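Hypothetical protein SA2161 (Staphylococcus aureus, PDB 1Y7R) is of unknown function but, as a member of the GNAT family, probably transfers an acetyl group from acetyl-coenzyme A to an unidentified acceptor. Local coordinates at residues His87-Lys90 / Tyr91-Asn94; Asn94-Val97 / Glu98-Val102. The protein carries 4 engineered substitutions. All blocks are in the same frame, centred on the assembly; numbering follows the deposited sequence.

Interaction 1. Residues His87-Lys90 / Tyr91-Asn94; sequences HIMK and YIKN
His87 O receives Tyr91 N at 3.0 Å, the first of four successive i to i+4 bonds in these two turns of helix. Ile92 N follows on Ile88 O, and Lys93 N closes on Met89 O at 2.9 Å. The regular pattern then frays: Asn94 N reaches Lys90 O only weakly, at 3.3 Å with an N-H...O angle of 140°. That carbonyl has the amide oxygen Asn94 OD1 just 2.9 Å away, and since both atoms are acceptors the pair, as modelled, is not a bond.

The side chains divide these two turns into two unlike faces. On the apolar one, Ile88 and Ile92 lie alongside each other, CG2 of Ile88 being 3.8 Å from CD1 of Ile92. Met89 is present as selenomethionine and bent at chi2 and chi3 (-48° and 90°); the bends bring its CE alongside the same Ile92 CD1, at a tight 3.4 Å. On the exposed face Lys90 and Lys93 run side by side and their NZ atoms come within 3.8 Å, a proximity that should cost some electrostatic energy.

This amphipathic split suits the helix of a beta-alpha-beta unit. Ile88, Met89 and Ile92 rest on Ile66 of strand 63-71, Tyr91 stacks its ring on Phe40, at the start of strand 40-46, and Ile92 also packs on Tyr133 of the second subunit.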
ATOM      1  N   HIS A  87     -12.242 -13.465   1.209  1.00  5.50           N
ATOM      2  CA  HIS A  87     -12.874 -12.577   0.204  1.00  5.80           C
ATOM      3  C   HIS A  87     -11.872 -11.617  -0.450  1.00  5.97           C
ATOM      4  O   HIS A  87     -11.887 -11.420  -1.685  1.00  6.48           O
ATOM      5  CB  HIS A  87     -14.073 -11.881   0.832  1.00  6.00           C
ATOM      6  CG  HIS A  87     -15.237 -12.803   1.024  1.00  8.58           C
ATOM      7  ND1 HIS A  87     -16.197 -12.993   0.051  1.00  9.58           N
ATOM      8  CD2 HIS A  87     -15.544 -13.659   2.029  1.00  8.78           C
ATOM      9  CE1 HIS A  87     -17.081 -13.881   0.476  1.00 10.35           C
ATOM     10  NE2 HIS A  87     -16.708 -14.305   1.672  1.00  9.52           N
ATOM     11  N   ILE A  88     -10.934 -11.107   0.347  1.00  5.25           N
ATOM     12  CA  ILE A  88      -9.855 -10.282  -0.208  1.00  5.89           C
ATOM     13  C   ILE A  88      -8.998 -11.070  -1.204  1.00  5.51           C
ATOM     14  O   ILE A  88      -8.679 -10.576  -2.299  1.00  6.89           O
ATOM     15  CB  ILE A  88      -8.999  -9.675   0.930  1.00  5.76           C
ATOM     16  CG1 ILE A  88      -9.794  -8.586   1.633  1.00  5.84           C
ATOM     17  CG2 ILE A  88      -7.673  -9.133   0.413  1.00  5.57           C
ATOM     18  CD1 ILE A  88      -9.065  -8.033   2.816  1.00 11.49           C
HETATM   19  N   MSE A  89      -8.657 -12.308  -0.846  1.00  6.19           N
HETATM   20  CA  MSE A  89      -7.786 -13.125  -1.718  1.00  7.06           C
HETATM   21  C   MSE A  89      -8.496 -13.522  -3.006  1.00  7.37           C
HETATM   22  O   MSE A  89      -7.849 -13.645  -4.064  1.00  7.80           O
HETATM   23  CB  MSE A  89      -7.244 -14.356  -0.982  1.00  7.13           C
HETATM   24  CG  MSE A  89      -6.245 -14.037   0.129  1.00 11.93           C
HETATM   25 SE   MSE A  89      -4.794 -12.776  -0.400  1.00 23.54          SE
HETATM   26  CE  MSE A  89      -5.588 -11.168   0.025  1.00 24.84           C
ATOM     27  N   LYS A  90      -9.809 -13.729  -2.919  1.00  7.15           N
ATOM     28  CA  LYS A  90     -10.658 -13.858  -4.109  1.00  8.50           C
ATOM     29  C   LYS A  90     -10.641 -12.647  -5.066  1.00  7.64           C
ATOM     30  O   LYS A  90     -10.502 -12.814  -6.293  1.00  7.79           O
ATOM     31  CB  LYS A  90     -12.077 -14.247  -3.685  1.00  9.05           C
ATOM     32  CG  LYS A  90     -13.014 -14.459  -4.854  1.00 11.75           C
ATOM     33  CD  LYS A  90     -14.306 -15.122  -4.393  1.00 18.71           C
ATOM     34  CE  LYS A  90     -14.295 -16.577  -4.822  1.00 20.96           C
ATOM     35  NZ  LYS A  90     -12.897 -17.119  -4.860  1.00 24.52           N
ATOM     36  N   TYR A  91     -10.772 -11.443  -4.513  1.00  7.29           N
ATOM     37  CA  TYR A  91     -10.665 -10.211  -5.301  1.00  8.10           C
ATOM     38  C   TYR A  91      -9.294 -10.127  -5.985  1.00  8.42           C
ATOM     39  O   TYR A  91      -9.193  -9.917  -7.193  1.00  8.13           O
ATOM     40  CB  TYR A  91     -10.918  -8.973  -4.427  1.00  8.34           C
ATOM     41  CG  TYR A  91     -10.505  -7.749  -5.182  1.00  8.02           C
ATOM     42  CD1 TYR A  91      -9.267  -7.167  -4.959  1.00  9.02           C
ATOM     43  CD2 TYR A  91     -11.296  -7.262  -6.219  1.00 10.14           C
ATOM     44  CE1 TYR A  91      -8.843  -6.067  -5.714  1.00  9.83           C
ATOM     45  CE2 TYR A  91     -10.891  -6.154  -6.958  1.00 10.60           C
ATOM     46  CZ  TYR A  91      -9.665  -5.584  -6.708  1.00 11.73           C
ATOM     47  OH  TYR A  91      -9.245  -4.488  -7.442  1.00 15.14           O
ATOM     48  N   ILE A  92      -8.232 -10.327  -5.214  1.00  7.57           N
ATOM     49  CA  ILE A  92      -6.878 -10.158  -5.771  1.00  8.67           C
ATOM     50  C   ILE A  92      -6.586 -11.228  -6.841  1.00  8.95           C
ATOM     51  O   ILE A  92      -6.023 -10.907  -7.889  1.00  9.55           O
ATOM     52  CB  ILE A  92      -5.813 -10.150  -4.668  1.00  8.75           C
ATOM     53  CG1 ILE A  92      -6.033  -8.929  -3.750  1.00  7.51           C
ATOM     54  CG2 ILE A  92      -4.405 -10.107  -5.299  1.00  9.58           C
ATOM     55  CD1 ILE A  92      -5.146  -8.917  -2.475  1.00 10.63           C
ATOM     56  N   LYS A  93      -7.048 -12.461  -6.615  1.00  9.93           N
ATOM     57  CA  LYS A  93      -6.853 -13.545  -7.597  1.00 10.93           C
ATOM     58  C   LYS A  93      -7.458 -13.195  -8.953  1.00 11.46           C
ATOM     59  O   LYS A  93      -6.908 -13.588  -9.995  1.00 11.87           O
ATOM     60  CB  LYS A  93      -7.427 -14.874  -7.065  1.00 12.47           C
ATOM     61  CG  LYS A  93      -7.466 -16.044  -8.087  1.00 16.11           C
ATOM     62  CD  LYS A  93      -8.715 -16.927  -7.909  1.00 20.24           C
ATOM     63  CE  LYS A  93     -10.023 -16.090  -7.979  1.00 23.38           C
ATOM     64  NZ  LYS A  93     -11.259 -16.884  -8.281  1.00 26.27           N
ATOM     65  N   ASN A  94      -8.568 -12.470  -8.963  1.00 12.29           N
ATOM     66  CA  ASN A  94      -9.247 -12.174 -10.215  1.00 14.54           C
ATOM     67  C   ASN A  94      -8.611 -10.994 -10.970  1.00 13.97           C
ATOM     68  O   ASN A  94      -8.936 -10.755 -12.131  1.00 14.27           O
ATOM     69  CB  ASN A  94     -10.754 -11.940 -10.021  1.00 17.40           C
ATOM     70  CG  ASN A  94     -11.573 -13.246  -9.848  1.00 22.40           C
ATOM     71  OD1 ASN A  94     -11.547 -13.900  -8.779  1.00 27.45           O
ATOM     72  ND2 ASN A  94     -12.354 -13.597 -10.885  1.00 26.41           N
TER

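Interaction 2. Residues Asn94-Val97 / Glu98-Val102. Engineered in segment 98-102: Val100 (natural residue Ala).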
ATOM      1  N   ASN A  94      -8.568 -12.470  -8.963  1.00 12.29           N
ATOM      2  CA  ASN A  94      -9.247 -12.174 -10.215  1.00 14.54           C
ATOM      3  C   ASN A  94      -8.611 -10.994 -10.970  1.00 13.97           C
ATOM      4  O   ASN A  94      -8.936 -10.755 -12.131  1.00 14.27           O
ATOM      5  CB  ASN A  94     -10.754 -11.940 -10.021  1.00 17.40           C
ATOM      6  CG  ASN A  94     -11.573 -13.246  -9.848  1.00 22.40           C
ATOM      7  OD1 ASN A  94     -11.547 -13.900  -8.779  1.00 27.45           O
ATOM      8  ND2 ASN A  94     -12.354 -13.597 -10.885  1.00 26.41           N
ATOM      9  N   VAL A  95      -7.711 -10.270 -10.311  1.00 12.01           N
ATOM     10  CA  VAL A  95      -7.021  -9.112 -10.929  1.00 12.08           C
ATOM     11  C   VAL A  95      -5.490  -9.272 -11.066  1.00 11.93           C
ATOM     12  O   VAL A  95      -4.848  -8.611 -11.894  1.00 12.28           O
ATOM     13  CB  VAL A  95      -7.388  -7.780 -10.216  1.00 12.01           C
ATOM     14  CG1 VAL A  95      -8.904  -7.579 -10.198  1.00 13.79           C
ATOM     15  CG2 VAL A  95      -6.833  -7.736  -8.792  1.00 13.11           C
ATOM     16  N   SER A  96      -4.912 -10.162 -10.268  1.00 11.36           N
ATOM     17  CA  SER A  96      -3.462 -10.362 -10.227  1.00 12.26           C
ATOM     18  C   SER A  96      -2.946 -11.132 -11.456  1.00 10.40           C
ATOM     19  O   SER A  96      -3.661 -11.922 -12.036  1.00 10.60           O
ATOM     20  CB  SER A  96      -3.118 -11.122  -8.960  1.00 12.15           C
ATOM     21  OG  SER A  96      -1.882 -10.697  -8.458  1.00 20.84           O
ATOM     22  N   VAL A  97      -1.703 -10.860 -11.846  1.00  8.40           N
ATOM     23  CA  VAL A  97      -1.009 -11.587 -12.902  1.00  7.79           C
ATOM     24  C   VAL A  97       0.387 -11.998 -12.391  1.00  7.68           C
ATOM     25  O   VAL A  97       0.820 -11.571 -11.308  1.00  7.19           O
ATOM     26  CB  VAL A  97      -0.864 -10.762 -14.191  1.00  8.07           C
ATOM     27  CG1 VAL A  97      -2.228 -10.506 -14.808  1.00  8.95           C
ATOM     28  CG2 VAL A  97      -0.129  -9.438 -13.953  1.00  8.63           C
ATOM     29  N   GLU A  98       1.109 -12.813 -13.167  1.00  8.25           N
ATOM     30  CA  GLU A  98       2.509 -13.094 -12.834  1.00 10.19           C
ATOM     31  C   GLU A  98       3.218 -11.772 -12.542  1.00  8.81           C
ATOM     32  O   GLU A  98       3.091 -10.812 -13.332  1.00  8.27           O
ATOM     33  CB  GLU A  98       3.227 -13.817 -13.990  1.00 10.45           C
ATOM     34  CG  GLU A  98       4.792 -13.779 -13.932  1.00 16.71           C
ATOM     35  CD  GLU A  98       5.463 -14.160 -15.259  1.00 16.13           C
ATOM     36  OE1 GLU A  98       4.766 -14.431 -16.276  1.00 25.41           O
ATOM     37  OE2 GLU A  98       6.710 -14.181 -15.294  1.00 23.76           O
ATOM     38  N   SER A  99       3.917 -11.742 -11.392  1.00  6.91           N
ATOM     39  CA  SER A  99       4.746 -10.604 -10.893  1.00  7.07           C
ATOM     40  C   SER A  99       3.988  -9.583 -10.040  1.00  6.63           C
ATOM     41  O   SER A  99       4.592  -8.696  -9.469  1.00  7.81           O
ATOM     42  CB  SER A  99       5.583  -9.877 -11.962  1.00  6.99           C
ATOM     43  OG  SER A  99       4.789  -8.944 -12.710  1.00  6.84           O
ATOM     44  N   VAL A 100       2.673  -9.697  -9.947  1.00  5.72           N
ATOM     45  CA  VAL A 100       1.936  -8.809  -9.030  1.00  4.69           C
ATOM     46  C   VAL A 100       2.443  -9.036  -7.610  1.00  4.66           C
ATOM     47  O   VAL A 100       2.592 -10.169  -7.192  1.00  5.54           O
ATOM     48  CB  VAL A 100       0.419  -9.088  -9.095  1.00  3.79           C
ATOM     49  CG1 VAL A 100      -0.355  -8.290  -8.031  1.00  5.76           C
ATOM     50  CG2 VAL A 100      -0.100  -8.756 -10.451  1.00  2.00           C
ATOM     51  N   TYR A 101       2.629  -7.939  -6.884  1.00  4.46           N
ATOM     52  CA  TYR A 101       3.113  -7.941  -5.504  1.00  5.77           C
ATOM     53  C   TYR A 101       1.989  -7.499  -4.585  1.00  6.05           C
ATOM     54  O   TYR A 101       1.311  -6.491  -4.868  1.00  7.20           O
ATOM     55  CB  TYR A 101       4.215  -6.920  -5.400  1.00  6.79           C
ATOM     56  CG  TYR A 101       4.871  -6.772  -4.052  1.00  7.37           C
ATOM     57  CD1 TYR A 101       5.924  -7.612  -3.667  1.00  8.21           C
ATOM     58  CD2 TYR A 101       4.484  -5.739  -3.190  1.00  9.27           C
ATOM     59  CE1 TYR A 101       6.558  -7.442  -2.433  1.00  6.82           C
ATOM     60  CE2 TYR A 101       5.100  -5.564  -1.948  1.00  7.62           C
ATOM     61  CZ  TYR A 101       6.143  -6.432  -1.585  1.00  9.07           C
ATOM     62  OH  TYR A 101       6.773  -6.260  -0.377  1.00 10.49           O
ATOM     63  N   VAL A 102       1.783  -8.217  -3.480  1.00  5.97           N
ATOM     64  CA  VAL A 102       0.785  -7.739  -2.514  1.00  6.59           C
ATOM     65  C   VAL A 102       1.457  -7.697  -1.156  1.00  5.93           C
ATOM     66  O   VAL A 102       2.187  -8.629  -0.786  1.00  4.88           O
ATOM     67  CB  VAL A 102      -0.422  -8.690  -2.433  1.00  6.74           C
ATOM     68  CG1 VAL A 102      -1.490  -8.136  -1.453  1.00  6.48           C
ATOM     69  CG2 VAL A 102      -1.032  -8.979  -3.838  1.00  6.68           C
TER
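Val100 brings its CG2 methyl against Val97 CG2, 3.6 Å away, the two side chains crossing at about a right angle. In Val97, with chi1 at -66°, CG1 lies anti to the carbonyl carbon, which leaves CG2 between the backbone N and the carbonyl carbon, a crowded position that also sets this methyl 3.6 Å from Glu98 O. Val100 is an engineered residue, alanine in the natural sequence, so the methyl pair belongs to the crystallised variant. The placement of its branches is doubtful: CB and CG1 of Val100 both clash with Ser96 OG at 2.9 Å, and Val100 CG2 stands only 3.0 Å from Val97 N. The methyl contact deserves the same caution. Ser96 OG is buried here without a polar partner in the model.

The backbone forms a type II beta turn from Val97 to Val100, with Glu98 and Ser99 at its corners. Its closing bond runs from Val100 N to Val97 O, 3.0 Å long and nearly straight at 165°. Ser99 sits with positive phi (89°), as the third position of this turn type requires. Its hydroxyl folds back within the turn: Ser99 OG donates to a lone pair of Glu98 O, in the carbonyl plane, at a short 2.6 Å.

The second subunit binds to two of these atoms and to one more carbonyl. Thr27 of that chain bonds through its backbone N to Ser99 OG and through OG1 to Glu98 O, while Lys26 of that chain reaches Ser99 O through NZ. The chemistry implies a turn shaped by its own backbone and serine hydroxyl, then held by polar bonds from the partner chain.

Interactions 1 and 2 are consecutive steps of one beta-alpha-beta crossover: residues 87-94 lie in the second half of helix 80-95. Residues 94-102 run from the helix end through the turn into the first residues of strand 101-107. Asn94 belongs to both contacts, and their centres lie about 10 Å apart. They also meet through side chains, Ile92 CG2 touching Val102 CG2 at 3.8 Å, which seats the helix on the strand it leads into. Both contribute to the dimer interface, where strand 101-107 continues the sheet into the second subunit. In GNAT enzymes the coenzyme A pyrophosphate is bound at the start of the equivalent helix, so interaction 2 probably lies at the end remote from the cofactor.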